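Local coordinates for protein putative pyridoxal phosphate-dependent transferase (Clostridium difficile, PDB 4DQ6) that is a putative pyridoxal phosphate-dependent transferase of the class I and II aminotransferase family, with pyridoxal-5'-phosphate bound covalently, at residues His206-Leu211 with Thr237-Ile242. Residues are numbered along the deposited sequence; the frame is centred on the assembly and turned at random.
Sequences HSDIIL and TKTFNI. With PLP (pyridoxal-5'-phosphate), chain C.
A bend at chi2 (-80°) takes the Lys-238 chain past the imidazole of His-206, whose own CG stands beside its backbone N (chi1 -59°), and a second bend at chi4 (86°) turns NZ to the cofactor. Lys-238 CG lies over one face of the ring, and CD comes 3.8 Å from His-206 CE1, before NZ joins C4A of pyridoxal-5'-phosphate at 1.3 Å, a length consistent with an imine. At the ring edge, His-206 NE2 and PLP O3 share a 2.7 Å hydrogen bond, so the two segments grip adjacent substituents of the pyridine ring and should limit its rotation. Behind this pair, Thr-239 OG1 donates over 2.6 Å to Asp-208 OD2, which accepts through its anti lone pair. Thr-239 OG1 also accepts from a water oxygen at 2.6 Å, and that water in turn takes the N-H of Asp-208, giving a second, bridged link between the two segments. OD1 of Asp-208 is held by Trp-79, which fixes the carboxylate from helix 70-84. Ile-209 adds an apolar contact, its CD1 lying 3.7 Å from Lys-238 O. The type I turn from His-206 to Ile-209 directs Asp-208 and Ile-209 toward the short helix 237-240, while His-206 starts away from it. Tyr-65 of the second subunit packs on Lys-238 and its OH hydrogen-bonds pyridoxal-5'-phosphate, so both chains contribute to the internal-aldimine site characteristic of fold-type I PLP enzymes.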
# COMPACT_ATOMS: atom_id res chain seq x y z
N HIS A 206 3.64 -16.68 -9.61
CA HIS A 206 4.44 -17.89 -9.24
C HIS A 206 5.52 -18.23 -10.26
O HIS A 206 6.05 -19.35 -10.26
CB HIS A 206 3.55 -19.11 -9.05
CG HIS A 206 2.49 -18.98 -7.99
ND1 HIS A 206 2.73 -19.34 -6.67
CD2 HIS A 206 1.21 -18.45 -8.04
CE1 HIS A 206 1.62 -19.09 -5.96
NE2 HIS A 206 0.68 -18.52 -6.79
N SER A 207 5.91 -17.27 -11.08
CA SER A 207 6.71 -17.50 -12.29
C SER A 207 8.12 -18.02 -11.99
O SER A 207 8.75 -18.67 -12.82
CB SER A 207 6.85 -16.20 -13.10
OG SER A 207 7.40 -15.16 -12.29
N ASP A 208 8.60 -17.83 -10.77
CA ASP A 208 9.94 -18.31 -10.39
C ASP A 208 9.92 -19.65 -9.70
O ASP A 208 11.00 -20.21 -9.41
CB ASP A 208 10.67 -17.31 -9.48
CG ASP A 208 10.77 -15.88 -10.07
OD1 ASP A 208 11.17 -15.75 -11.22
OD2 ASP A 208 10.53 -14.87 -9.34
N ILE A 209 8.75 -20.08 -9.27
CA ILE A 209 8.62 -21.31 -8.51
C ILE A 209 8.27 -22.44 -9.45
O ILE A 209 7.09 -22.80 -9.64
CB ILE A 209 7.64 -21.16 -7.33
CG1 ILE A 209 8.09 -19.96 -6.42
CG2 ILE A 209 7.60 -22.46 -6.52
CD1 ILE A 209 6.99 -19.56 -5.45
N ILE A 210 9.29 -22.91 -10.13
CA ILE A 210 9.19 -23.89 -11.20
C ILE A 210 10.05 -25.08 -10.94
O ILE A 210 11.21 -24.91 -10.55
CB ILE A 210 9.60 -23.25 -12.55
CG1 ILE A 210 8.89 -21.90 -12.81
CG2 ILE A 210 9.39 -24.22 -13.70
CD1 ILE A 210 7.36 -21.99 -13.01
N LEU A 211 9.51 -26.27 -11.07
CA LEU A 211 10.23 -27.50 -10.74
C LEU A 211 11.02 -28.01 -11.94
O LEU A 211 10.87 -27.48 -13.10
CB LEU A 211 9.24 -28.55 -10.21
CG LEU A 211 8.50 -28.22 -8.93
CD1 LEU A 211 7.84 -29.44 -8.31
CD2 LEU A 211 9.48 -27.58 -7.97
N THR A 237 7.37 -11.44 -4.21
CA THR A 237 6.84 -11.79 -2.91
C THR A 237 6.67 -13.28 -2.72
O THR A 237 6.96 -13.79 -1.65
CB THR A 237 5.54 -11.08 -2.57
OG1 THR A 237 4.65 -11.32 -3.64
CG2 THR A 237 5.74 -9.60 -2.44
N LYS A 238 6.10 -13.98 -3.68
CA LYS A 238 5.91 -15.44 -3.56
C LYS A 238 7.30 -16.08 -3.62
O LYS A 238 7.60 -16.97 -2.82
CB LYS A 238 5.05 -16.05 -4.65
CG LYS A 238 3.58 -15.69 -4.52
CD LYS A 238 2.85 -16.56 -3.47
CE LYS A 238 1.60 -15.87 -2.87
NZ LYS A 238 0.34 -16.04 -3.62
N THR A 239 8.12 -15.66 -4.57
CA THR A 239 9.47 -16.25 -4.79
C THR A 239 10.35 -16.22 -3.56
O THR A 239 10.96 -17.23 -3.17
CB THR A 239 10.16 -15.54 -5.92
OG1 THR A 239 9.31 -15.48 -7.10
CG2 THR A 239 11.61 -16.11 -6.21
N PHE A 240 10.32 -15.05 -2.92
CA PHE A 240 11.28 -14.81 -1.89
C PHE A 240 10.65 -14.68 -0.51
O PHE A 240 11.35 -14.39 0.45
CB PHE A 240 12.16 -13.56 -2.17
CG PHE A 240 13.05 -13.74 -3.35
CD1 PHE A 240 14.17 -14.49 -3.23
CD2 PHE A 240 12.72 -13.21 -4.59
CE1 PHE A 240 15.03 -14.70 -4.29
CE2 PHE A 240 13.55 -13.45 -5.68
CZ PHE A 240 14.75 -14.12 -5.51
N ASN A 241 9.38 -14.97 -0.35
CA ASN A 241 8.70 -14.90 0.95
C ASN A 241 8.72 -13.54 1.59
O ASN A 241 9.08 -13.42 2.81
CB ASN A 241 9.29 -15.91 1.92
CG ASN A 241 8.35 -16.23 3.05
OD1 ASN A 241 7.13 -16.12 2.95
ND2 ASN A 241 8.90 -16.72 4.10
N ILE A 242 8.43 -12.51 0.80
CA ILE A 242 8.41 -11.14 1.30
C ILE A 242 7.04 -10.46 1.01
O ILE A 242 6.97 -9.25 0.86
CB ILE A 242 9.62 -10.30 0.78
CG1 ILE A 242 9.70 -10.26 -0.74
CG2 ILE A 242 10.91 -10.84 1.42
CD1 ILE A 242 10.86 -9.41 -1.29
N1 PLP C . -1.95 -14.16 -7.50
C2 PLP C . -1.87 -15.50 -7.24
C2A PLP C . -2.16 -16.57 -8.24
C3 PLP C . -1.47 -15.98 -5.93
O3 PLP C . -1.41 -17.28 -5.66
C4 PLP C . -1.15 -15.00 -4.90
C4A PLP C . -0.78 -15.43 -3.50
C5 PLP C . -1.25 -13.60 -5.26
C6 PLP C . -1.67 -13.23 -6.56
C5A PLP C . -0.90 -12.58 -4.22
O4P PLP C . -1.58 -11.43 -4.60
P PLP C . -1.16 -10.08 -3.81
O1P PLP C . 0.12 -9.67 -4.44
O2P PLP C . -2.43 -9.19 -4.11
O3P PLP C . -0.95 -10.58 -2.34
O HOH W 1 7.43 -16.87 -8.24